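Fructose-bisphosphatase (Pyrococcus horikoshii, PDB 1VDW) probably hydrolyses fructose 1,6-bisphosphate to fructose 6-phosphate and phosphate with the help of magnesium, and probably acts on inositol monophosphates too, as a homodimer. Local coordinates at residues K4-I9 against D110-F115; S56-L61 against V103-E108; I9-I14 against E122-G127. All blocks are in the same frame, centred on the assembly; numbering follows the deposited sequence. Where two conformers were deposited one is given.

All three contacts lay the helices at the start of the chain against one face of the large mixed sheet of the inositol monophosphatase fold. Contacts 1 and 3 use successive turns of helix 3-20, on strands 110-118 and 123-128, while contact 2 brings helix 45-60 to strand 100-107; these three strands are consecutive in the sheet. Contact 2 is buried and wholly apolar. Contact 1 is partly buried and mixes aromatic and aliphatic packing with a polar margin, where Arg7 and Tyr113 both turn to Glu126. Contact 3, at the surface, is purely aliphatic. The helices also meet each other, as Phe58 of contact 2 packs on Ile13 of 9-14.

Contact 1 (K4-I9 against D110-F115); sequences KTWRKI and DPIYAF
The hydroxyl of Tyr113, lying 3.7 Å (OH) from Arg7 CA, is hydrogen-bonded to Glu126 OE1 on strand 123-128, and Arg7 NH2 forms a salt bridge with OE2 of the same carboxylate. One glutamate thus ties together the helix and the strand of this helix-on-sheet packing in the inositol monophosphatase fold. The axes of 4-9 and 110-115 run 27° apart, with a closest approach of 9.1 Å. With CG anti to the backbone N (chi1 177°), the Tyr113 ring reaches out to the helix and meets two successive residues. Tyr113 CD2 touches Trp6 CB at 3.7 Å, while Tyr113 CE1 lies 3.6 Å from Arg7 CG, so the methylene part of the arginine packs on the phenol. The guanidinium plane is turned 42° from that ring. A classic beta bulge sets Ile112 and Tyr113 opposite the single residue Ile105, which lets two consecutive strand residues point to the helix. Ile105 of strand 100-107 also touches Trp6, extending the indole's packing beyond this strand. Nearer the start of the strand, the tip of Ile112 approaches the indole obliquely, its CD1 3.9 Å from Trp6 NE1.

Contact 2 (S56-L61 against V103-E108); sequences SKFKDL and VAIFHE
Residues 56-60, toward the end of helix 45-60, stand well back from strand 100-107, with 10.4 Å between Phe58 CA and Ile105 CA where the backbones come nearest, a gap bridged by side chains. This is helix-on-sheet packing in the inositol monophosphatase fold, and Phe58 makes it from the helix side. Its ring extends to the sheet with its far end foremost. Phe58 CZ meets Val103 CG1 at 3.8 Å, the two side chains coming from opposite directions. Val103 holds that methyl out to the phenylalanine by placing CG1 anti to the backbone N (chi1 173°). Ile105, two residues along and on the same face of the strand, reaches the ring differently: its CB does not aim at the helix, but the chain bends at CG1 (chi2 -66°) and brings the terminal methyl nearer, crossing the phenylalanine obliquely. All three side chains are buried, and the joint between them is apolar throughout.

Helix 3-20 contributes to the same layer, Trp6 touching Phe58. Val81 of strand 79-84 also contacts Phe58 and Ile105, so the Phe58 ring lies over strands 79-84 and 100-107, and Val103 carries the layer on to Phe115 of strand 110-118. The Val103 side chain lies about 7 Å from that of Asp84, a predicted ligand of the catalytic magnesium; the packing is therefore close to the probable active site, although neither segment contains a predicted metal ligand. The looser of the two Phe58 contacts joins Phe58 CE1 to Ile105 CD1 at 4.2 Å.

Contact 3 (I9-I14 against E122-G127); sequences IAIDII and ERLYEG
Leu124 meets two isoleucines of helix 3-20 through its methyl groups. Leu124 CD2 lies 4.0 Å from Ile14 CD1 and 4.2 Å from Ile11 CD1, so one leucine methyl serves both residues. The other branch takes part as well, Leu124 CD1 standing 4.1 Å from Ile14 CD1. Ile14 comes in at a slant to the leucine, whereas Ile11 comes at about a right angle. Ile11 does not aim its CB at the strand; its bend at CG1 (chi2 -56°) carries the terminal methyl closer. From the strand, Leu124 extends with CG anti to the backbone N (chi1 178°), which carries CG, and with it the two methyls, out from the strand.

Behind these methyls, the backbone N of Leu124 is hydrogen-bonded to Asn136 OD1. At the start of the strand a G1 beta bulge pairs Glu122 and Arg123 with Glu118, in the turn back from strand 110-118. The CB of Arg123 points away from the helix, and Arg123 NH2 is hydrogen-bonded to Gly95 O of the second subunit. This aliphatic patch thus joins helix 3-20 to strand 123-128 at the surface, beside strand 110-118, where Phe115 touches Leu124 and Tyr117 touches Ile14; helix 175-184 packs against Tyr125.

Contact 1 (K4-I9 against D110-F115)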
loop_
_atom_site.group_PDB
_atom_site.type_symbol
_atom_site.label_atom_id
_atom_site.label_comp_id
_atom_site.label_asym_id
_atom_site.label_seq_id
_atom_site.Cartn_x
_atom_site.Cartn_y
_atom_site.Cartn_z
ATOM N N LYS A 4 8.418 -30.648 -3.873
ATOM C CA LYS A 4 7.969 -30.575 -5.260
ATOM C C LYS A 4 6.452 -30.706 -5.411
ATOM O O LYS A 4 5.828 -29.961 -6.170
ATOM C CB LYS A 4 8.656 -31.658 -6.093
ATOM C CG LYS A 4 8.272 -31.630 -7.561
ATOM C CD LYS A 4 8.979 -32.720 -8.349
ATOM C CE LYS A 4 8.598 -32.661 -9.820
ATOM N NZ LYS A 4 9.287 -33.712 -10.618
ATOM N N THR A 5 5.856 -31.652 -4.696
ATOM C CA THR A 5 4.415 -31.848 -4.780
ATOM C C THR A 5 3.638 -30.679 -4.168
ATOM O O THR A 5 2.542 -30.351 -4.619
ATOM C CB THR A 5 3.990 -33.173 -4.103
ATOM O OG1 THR A 5 4.408 -33.177 -2.734
ATOM C CG2 THR A 5 4.625 -34.357 -4.825
ATOM N N TRP A 6 4.202 -30.047 -3.143
ATOM C CA TRP A 6 3.531 -28.911 -2.521
ATOM C C TRP A 6 3.543 -27.711 -3.463
ATOM O O TRP A 6 2.604 -26.914 -3.484
ATOM C CB TRP A 6 4.198 -28.552 -1.191
ATOM C CG TRP A 6 3.929 -29.559 -0.117
ATOM C CD1 TRP A 6 4.842 -30.372 0.499
ATOM C CD2 TRP A 6 2.654 -29.891 0.444
ATOM N NE1 TRP A 6 4.213 -31.185 1.406
ATOM C CE2 TRP A 6 2.872 -30.911 1.398
ATOM C CE3 TRP A 6 1.350 -29.420 0.240
ATOM C CZ2 TRP A 6 1.827 -31.477 2.140
ATOM C CZ3 TRP A 6 0.310 -29.983 0.981
ATOM C CH2 TRP A 6 0.560 -30.999 1.922
ATOM N N ARG A 7 4.604 -27.585 -4.252
ATOM C CA ARG A 7 4.694 -26.479 -5.191
ATOM C C ARG A 7 3.618 -26.627 -6.269
ATOM O O ARG A 7 3.088 -25.637 -6.771
ATOM C CB ARG A 7 6.101 -26.421 -5.795
ATOM C CG ARG A 7 7.190 -26.264 -4.732
ATOM C CD ARG A 7 8.582 -26.112 -5.320
ATOM N NE ARG A 7 8.798 -24.799 -5.923
ATOM C CZ ARG A 7 9.953 -24.406 -6.449
ATOM N NH1 ARG A 7 10.998 -25.225 -6.446
ATOM N NH2 ARG A 7 10.071 -23.191 -6.968
ATOM N N LYS A 8 3.283 -27.870 -6.610
ATOM C CA LYS A 8 2.240 -28.131 -7.604
ATOM C C LYS A 8 0.905 -27.662 -7.024
ATOM O O LYS A 8 0.067 -27.089 -7.723
ATOM C CB LYS A 8 2.187 -29.633 -7.927
ATOM C CG LYS A 8 1.161 -30.051 -8.985
ATOM C CD LYS A 8 -0.215 -30.336 -8.394
ATOM C CE LYS A 8 -1.175 -30.858 -9.461
ATOM N NZ LYS A 8 -2.528 -31.154 -8.912
ATOM N N ILE A 9 0.715 -27.902 -5.733
ATOM C CA ILE A 9 -0.507 -27.486 -5.063
ATOM C C ILE A 9 -0.616 -25.958 -5.059
ATOM O O ILE A 9 -1.706 -25.407 -5.216
ATOM C CB ILE A 9 -0.544 -28.029 -3.618
ATOM C CG1 ILE A 9 -0.604 -29.559 -3.660
ATOM C CG2 ILE A 9 -1.740 -27.458 -2.868
ATOM C CD1 ILE A 9 -0.624 -30.220 -2.309
ATOM N N ASP A 110 8.042 -29.023 11.952
ATOM C CA ASP A 110 9.059 -28.413 11.115
ATOM C C ASP A 110 8.557 -27.836 9.788
ATOM O O ASP A 110 7.889 -28.511 9.014
ATOM C CB ASP A 110 10.154 -29.424 10.835
ATOM C CG ASP A 110 11.344 -28.805 10.156
ATOM O OD1 ASP A 110 11.912 -27.854 10.737
ATOM O OD2 ASP A 110 11.700 -29.266 9.052
ATOM N N PRO A 111 8.901 -26.574 9.499
ATOM C CA PRO A 111 8.477 -25.928 8.254
ATOM C C PRO A 111 9.313 -26.407 7.065
ATOM O O PRO A 111 10.546 -26.361 7.093
ATOM C CB PRO A 111 8.653 -24.441 8.552
ATOM C CG PRO A 111 9.759 -24.413 9.558
ATOM C CD PRO A 111 9.676 -25.668 10.360
ATOM N N ILE A 112 8.639 -26.901 6.032
ATOM C CA ILE A 112 9.338 -27.405 4.856
ATOM C C ILE A 112 9.060 -26.620 3.583
ATOM O O ILE A 112 9.802 -26.734 2.612
ATOM C CB ILE A 112 8.999 -28.893 4.598
ATOM C CG1 ILE A 112 7.485 -29.071 4.459
ATOM C CG2 ILE A 112 9.535 -29.749 5.743
ATOM C CD1 ILE A 112 7.069 -30.447 3.982
ATOM N N TYR A 113 8.005 -25.812 3.592
ATOM C CA TYR A 113 7.652 -25.028 2.416
ATOM C C TYR A 113 6.601 -23.993 2.767
ATOM O O TYR A 113 5.735 -24.230 3.604
ATOM C CB TYR A 113 7.098 -25.947 1.326
ATOM C CG TYR A 113 6.623 -25.233 0.081
ATOM C CD1 TYR A 113 7.530 -24.644 -0.794
ATOM C CD2 TYR A 113 5.269 -25.159 -0.223
ATOM C CE1 TYR A 113 7.094 -23.998 -1.950
ATOM C CE2 TYR A 113 4.822 -24.518 -1.370
ATOM C CZ TYR A 113 5.738 -23.942 -2.228
ATOM O OH TYR A 113 5.290 -23.315 -3.368
ATOM N N ALA A 114 6.687 -22.842 2.116
ATOM C CA ALA A 114 5.715 -21.788 2.315
ATOM C C ALA A 114 5.646 -20.954 1.054
ATOM O O ALA A 114 6.629 -20.841 0.312
ATOM C CB ALA A 114 6.111 -20.907 3.493
ATOM N N PHE A 115 4.474 -20.396 0.784
ATOM C CA PHE A 115 4.338 -19.529 -0.370
ATOM C C PHE A 115 3.353 -18.425 -0.061
ATOM O O PHE A 115 2.479 -18.556 0.802
ATOM C CB PHE A 115 3.906 -20.307 -1.636
ATOM C CG PHE A 115 2.433 -20.627 -1.713
ATOM C CD1 PHE A 115 1.522 -19.689 -2.197
ATOM C CD2 PHE A 115 1.964 -21.884 -1.351
ATOM C CE1 PHE A 115 0.167 -20.005 -2.323
ATOM C CE2 PHE A 115 0.612 -22.206 -1.475
ATOM C CZ PHE A 115 -0.285 -21.265 -1.963
#

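Contact 2 (S56-L61 against V103-E108)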
loop_
_atom_site.group_PDB
_atom_site.type_symbol
_atom_site.label_atom_id
_atom_site.label_comp_id
_atom_site.label_asym_id
_atom_site.label_seq_id
_atom_site.Cartn_x
_atom_site.Cartn_y
_atom_site.Cartn_z
ATOM N N SER A 56 -10.743 -26.468 1.561
ATOM C CA SER A 56 -11.196 -27.751 1.037
ATOM C C SER A 56 -10.025 -28.480 0.389
ATOM O O SER A 56 -9.875 -29.693 0.532
ATOM C CB SER A 56 -12.307 -27.541 0.007
ATOM O OG SER A 56 -11.838 -26.805 -1.107
ATOM N N LYS A 57 -9.194 -27.727 -0.320
ATOM C CA LYS A 57 -8.030 -28.278 -1.002
ATOM C C LYS A 57 -7.146 -29.080 -0.050
ATOM O O LYS A 57 -6.821 -30.239 -0.312
ATOM C CB LYS A 57 -7.217 -27.139 -1.624
ATOM C CG LYS A 57 -6.004 -27.578 -2.425
ATOM C CD LYS A 57 -6.403 -28.242 -3.735
ATOM C CE LYS A 57 -5.189 -28.454 -4.630
ATOM N NZ LYS A 57 -5.548 -29.073 -5.937
ATOM N N PHE A 58 -6.764 -28.464 1.063
ATOM C CA PHE A 58 -5.909 -29.125 2.039
ATOM C C PHE A 58 -6.641 -30.167 2.874
ATOM O O PHE A 58 -6.061 -31.187 3.245
ATOM C CB PHE A 58 -5.250 -28.080 2.939
ATOM C CG PHE A 58 -4.263 -27.209 2.215
ATOM C CD1 PHE A 58 -3.079 -27.746 1.721
ATOM C CD2 PHE A 58 -4.532 -25.864 1.991
ATOM C CE1 PHE A 58 -2.174 -26.959 1.012
ATOM C CE2 PHE A 58 -3.635 -25.066 1.282
ATOM C CZ PHE A 58 -2.453 -25.616 0.790
ATOM N N LYS A 59 -7.914 -29.920 3.162
ATOM C CA LYS A 59 -8.698 -30.868 3.943
ATOM C C LYS A 59 -8.794 -32.187 3.184
ATOM O O LYS A 59 -8.613 -33.260 3.761
ATOM C CB LYS A 59 -10.105 -30.321 4.204
ATOM C CG LYS A 59 -10.979 -31.244 5.042
ATOM C CD LYS A 59 -12.364 -30.658 5.265
ATOM C CE LYS A 59 -13.241 -31.605 6.070
ATOM N NZ LYS A 59 -12.663 -31.897 7.411
ATOM N N ASP A 60 -9.066 -32.099 1.884
ATOM C CA ASP A 60 -9.192 -33.286 1.044
ATOM C C ASP A 60 -7.880 -34.051 0.899
ATOM O O ASP A 60 -7.884 -35.234 0.562
ATOM C CB ASP A 60 -9.721 -32.911 -0.344
ATOM C CG ASP A 60 -11.100 -32.279 -0.292
ATOM O OD1 ASP A 60 -11.843 -32.543 0.678
ATOM O OD2 ASP A 60 -11.450 -31.530 -1.229
ATOM N N LEU A 61 -6.760 -33.376 1.140
ATOM C CA LEU A 61 -5.453 -34.019 1.046
ATOM C C LEU A 61 -5.182 -34.845 2.294
ATOM O O LEU A 61 -4.235 -35.632 2.335
ATOM C CB LEU A 61 -4.348 -32.978 0.876
ATOM C CG LEU A 61 -4.224 -32.343 -0.509
ATOM C CD1 LEU A 61 -3.232 -31.196 -0.448
ATOM C CD2 LEU A 61 -3.777 -33.392 -1.520
ATOM N N VAL A 103 0.387 -19.429 2.697
ATOM C CA VAL A 103 0.355 -20.837 3.092
ATOM C C VAL A 103 1.712 -21.323 3.585
ATOM O O VAL A 103 2.718 -21.168 2.898
ATOM C CB VAL A 103 -0.058 -21.741 1.900
ATOM C CG1 VAL A 103 0.085 -23.211 2.277
ATOM C CG2 VAL A 103 -1.485 -21.448 1.486
ATOM N N ALA A 104 1.734 -21.914 4.779
ATOM C CA ALA A 104 2.960 -22.472 5.345
ATOM C C ALA A 104 2.699 -23.956 5.612
ATOM O O ALA A 104 1.689 -24.318 6.218
ATOM C CB ALA A 104 3.325 -21.760 6.636
ATOM N N ILE A 105 3.611 -24.800 5.138
ATOM C CA ILE A 105 3.498 -26.252 5.284
ATOM C C ILE A 105 4.515 -26.779 6.279
ATOM O O ILE A 105 5.713 -26.519 6.159
ATOM C CB ILE A 105 3.756 -26.969 3.950
ATOM C CG1 ILE A 105 2.925 -26.329 2.837
ATOM C CG2 ILE A 105 3.434 -28.451 4.088
ATOM C CD1 ILE A 105 1.447 -26.496 2.992
ATOM N N PHE A 106 4.039 -27.552 7.247
ATOM C CA PHE A 106 4.921 -28.099 8.268
ATOM C C PHE A 106 4.952 -29.613 8.277
ATOM O O PHE A 106 3.905 -30.264 8.241
ATOM C CB PHE A 106 4.475 -27.612 9.647
ATOM C CG PHE A 106 4.653 -26.138 9.849
ATOM C CD1 PHE A 106 5.802 -25.643 10.453
ATOM C CD2 PHE A 106 3.687 -25.235 9.404
ATOM C CE1 PHE A 106 5.988 -24.279 10.616
ATOM C CE2 PHE A 106 3.868 -23.864 9.564
ATOM C CZ PHE A 106 5.019 -23.386 10.172
ATOM N N HIS A 107 6.157 -30.164 8.319
ATOM C CA HIS A 107 6.302 -31.597 8.414
ATOM C C HIS A 107 6.390 -31.780 9.904
ATOM O O HIS A 107 7.478 -31.729 10.466
ATOM C CB HIS A 107 7.584 -32.113 7.774
ATOM C CG HIS A 107 7.686 -33.605 7.852
ATOM N ND1 HIS A 107 8.839 -34.305 7.558
ATOM C CD2 HIS A 107 6.768 -34.521 8.232
ATOM C CE1 HIS A 107 8.614 -35.597 7.764
ATOM N NE2 HIS A 107 7.378 -35.753 8.169
ATOM N N GLU A 108 5.232 -31.956 10.530
ATOM C CA GLU A 108 5.149 -32.087 11.975
ATOM C C GLU A 108 5.403 -30.669 12.436
ATOM O O GLU A 108 4.804 -29.745 11.897
ATOM C CB GLU A 108 6.230 -33.031 12.513
ATOM C CG GLU A 108 6.096 -34.472 12.070
ATOM C CD GLU A 108 4.954 -35.183 12.761
ATOM O OE1 GLU A 108 4.645 -34.806 13.910
ATOM O OE2 GLU A 108 4.385 -36.123 12.163
#

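Contact 3 (I9-I14 against E122-G127)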
loop_
_atom_site.group_PDB
_atom_site.type_symbol
_atom_site.label_atom_id
_atom_site.label_comp_id
_atom_site.label_asym_id
_atom_site.label_seq_id
_atom_site.Cartn_x
_atom_site.Cartn_y
_atom_site.Cartn_z
ATOM N N ILE A 9 0.715 -27.902 -5.733
ATOM C CA ILE A 9 -0.507 -27.486 -5.063
ATOM C C ILE A 9 -0.616 -25.958 -5.059
ATOM O O ILE A 9 -1.706 -25.407 -5.216
ATOM C CB ILE A 9 -0.544 -28.029 -3.618
ATOM C CG1 ILE A 9 -0.604 -29.559 -3.660
ATOM C CG2 ILE A 9 -1.740 -27.458 -2.868
ATOM C CD1 ILE A 9 -0.624 -30.220 -2.309
ATOM N N ALA A 10 0.515 -25.280 -4.892
ATOM C CA ALA A 10 0.520 -23.820 -4.887
ATOM C C ALA A 10 -0.030 -23.305 -6.216
ATOM O O ALA A 10 -0.811 -22.352 -6.253
ATOM C CB ALA A 10 1.933 -23.299 -4.663
ATOM N N ILE A 11 0.377 -23.944 -7.310
ATOM C CA ILE A 11 -0.098 -23.535 -8.623
ATOM C C ILE A 11 -1.600 -23.787 -8.768
ATOM O O ILE A 11 -2.310 -22.968 -9.344
ATOM C CB ILE A 11 0.657 -24.261 -9.750
ATOM C CG1 ILE A 11 2.151 -23.952 -9.648
ATOM C CG2 ILE A 11 0.106 -23.835 -11.107
ATOM C CD1 ILE A 11 2.482 -22.480 -9.669
ATOM N N ASP A 12 -2.089 -24.917 -8.261
ATOM C CA ASP A 12 -3.523 -25.187 -8.339
ATOM C C ASP A 12 -4.252 -24.048 -7.630
ATOM O O ASP A 12 -5.293 -23.580 -8.087
ATOM C CB ASP A 12 -3.895 -26.506 -7.647
ATOM C CG ASP A 12 -3.329 -27.729 -8.348
ATOM O OD1 ASP A 12 -3.073 -27.668 -9.569
ATOM O OD2 ASP A 12 -3.162 -28.764 -7.669
ATOM N N ILE A 13 -3.696 -23.610 -6.504
ATOM C CA ILE A 13 -4.291 -22.530 -5.731
ATOM C C ILE A 13 -4.260 -21.203 -6.488
ATOM O O ILE A 13 -5.247 -20.466 -6.485
ATOM C CB ILE A 13 -3.591 -22.403 -4.362
ATOM C CG1 ILE A 13 -3.938 -23.630 -3.511
ATOM C CG2 ILE A 13 -4.014 -21.113 -3.665
ATOM C CD1 ILE A 13 -3.164 -23.738 -2.219
ATOM N N ILE A 14 -3.145 -20.897 -7.143
ATOM C CA ILE A 14 -3.062 -19.661 -7.920
ATOM C C ILE A 14 -4.209 -19.667 -8.924
ATOM O O ILE A 14 -4.949 -18.694 -9.052
ATOM C CB ILE A 14 -1.723 -19.550 -8.699
ATOM C CG1 ILE A 14 -0.586 -19.209 -7.737
ATOM C CG2 ILE A 14 -1.826 -18.482 -9.795
ATOM C CD1 ILE A 14 0.770 -19.118 -8.401
ATOM N N GLU A 122 1.002 -10.696 -10.180
ATOM C CA GLU A 122 1.322 -12.065 -10.587
ATOM C C GLU A 122 2.616 -12.586 -9.983
ATOM O O GLU A 122 3.434 -13.194 -10.673
ATOM C CB GLU A 122 1.402 -12.132 -12.115
ATOM C CG GLU A 122 0.097 -11.752 -12.807
ATOM C CD GLU A 122 0.218 -11.683 -14.319
ATOM O OE1 GLU A 122 0.864 -12.569 -14.911
ATOM O OE2 GLU A 122 -0.348 -10.744 -14.921
ATOM N N ARG A 123 2.795 -12.365 -8.688
ATOM C CA ARG A 123 4.007 -12.796 -8.006
ATOM C C ARG A 123 3.831 -13.972 -7.072
ATOM O O ARG A 123 2.936 -13.974 -6.222
ATOM C CB ARG A 123 4.587 -11.656 -7.180
ATOM C CG ARG A 123 5.212 -10.547 -7.952
ATOM C CD ARG A 123 5.597 -9.480 -6.952
ATOM N NE ARG A 123 6.079 -8.267 -7.582
ATOM C CZ ARG A 123 6.168 -7.091 -6.968
ATOM N NH1 ARG A 123 5.801 -6.954 -5.690
ATOM N NH2 ARG A 123 6.624 -6.044 -7.641
ATOM N N LEU A 124 4.699 -14.963 -7.213
ATOM C CA LEU A 124 4.661 -16.111 -6.324
ATOM C C LEU A 124 5.951 -16.139 -5.520
ATOM O O LEU A 124 7.030 -16.356 -6.079
ATOM C CB LEU A 124 4.518 -17.430 -7.095
ATOM C CG LEU A 124 4.529 -18.681 -6.199
ATOM C CD1 LEU A 124 3.345 -18.646 -5.249
ATOM C CD2 LEU A 124 4.479 -19.945 -7.052
ATOM N N TYR A 125 5.842 -15.877 -4.218
ATOM C CA TYR A 125 6.991 -15.918 -3.320
ATOM C C TYR A 125 7.001 -17.309 -2.704
ATOM O O TYR A 125 5.957 -17.808 -2.272
ATOM C CB TYR A 125 6.849 -14.910 -2.177
ATOM C CG TYR A 125 6.782 -13.460 -2.581
ATOM C CD1 TYR A 125 7.904 -12.640 -2.483
ATOM C CD2 TYR A 125 5.582 -12.895 -3.016
ATOM C CE1 TYR A 125 7.828 -11.281 -2.805
ATOM C CE2 TYR A 125 5.498 -11.547 -3.338
ATOM C CZ TYR A 125 6.620 -10.750 -3.229
ATOM O OH TYR A 125 6.527 -9.408 -3.533
ATOM N N GLU A 126 8.176 -17.925 -2.659
ATOM C CA GLU A 126 8.303 -19.250 -2.076
ATOM C C GLU A 126 9.469 -19.298 -1.108
ATOM O O GLU A 126 10.506 -18.672 -1.323
ATOM C CB GLU A 126 8.511 -20.304 -3.166
ATOM C CG GLU A 126 7.350 -20.438 -4.128
ATOM C CD GLU A 126 7.635 -21.446 -5.219
ATOM O OE1 GLU A 126 7.155 -22.598 -5.117
ATOM O OE2 GLU A 126 8.354 -21.085 -6.170
ATOM N N GLY A 127 9.282 -20.050 -0.032
ATOM C CA GLY A 127 10.322 -20.208 0.960
ATOM C C GLY A 127 10.553 -21.690 1.153
ATOM O O GLY A 127 9.617 -22.441 1.429
#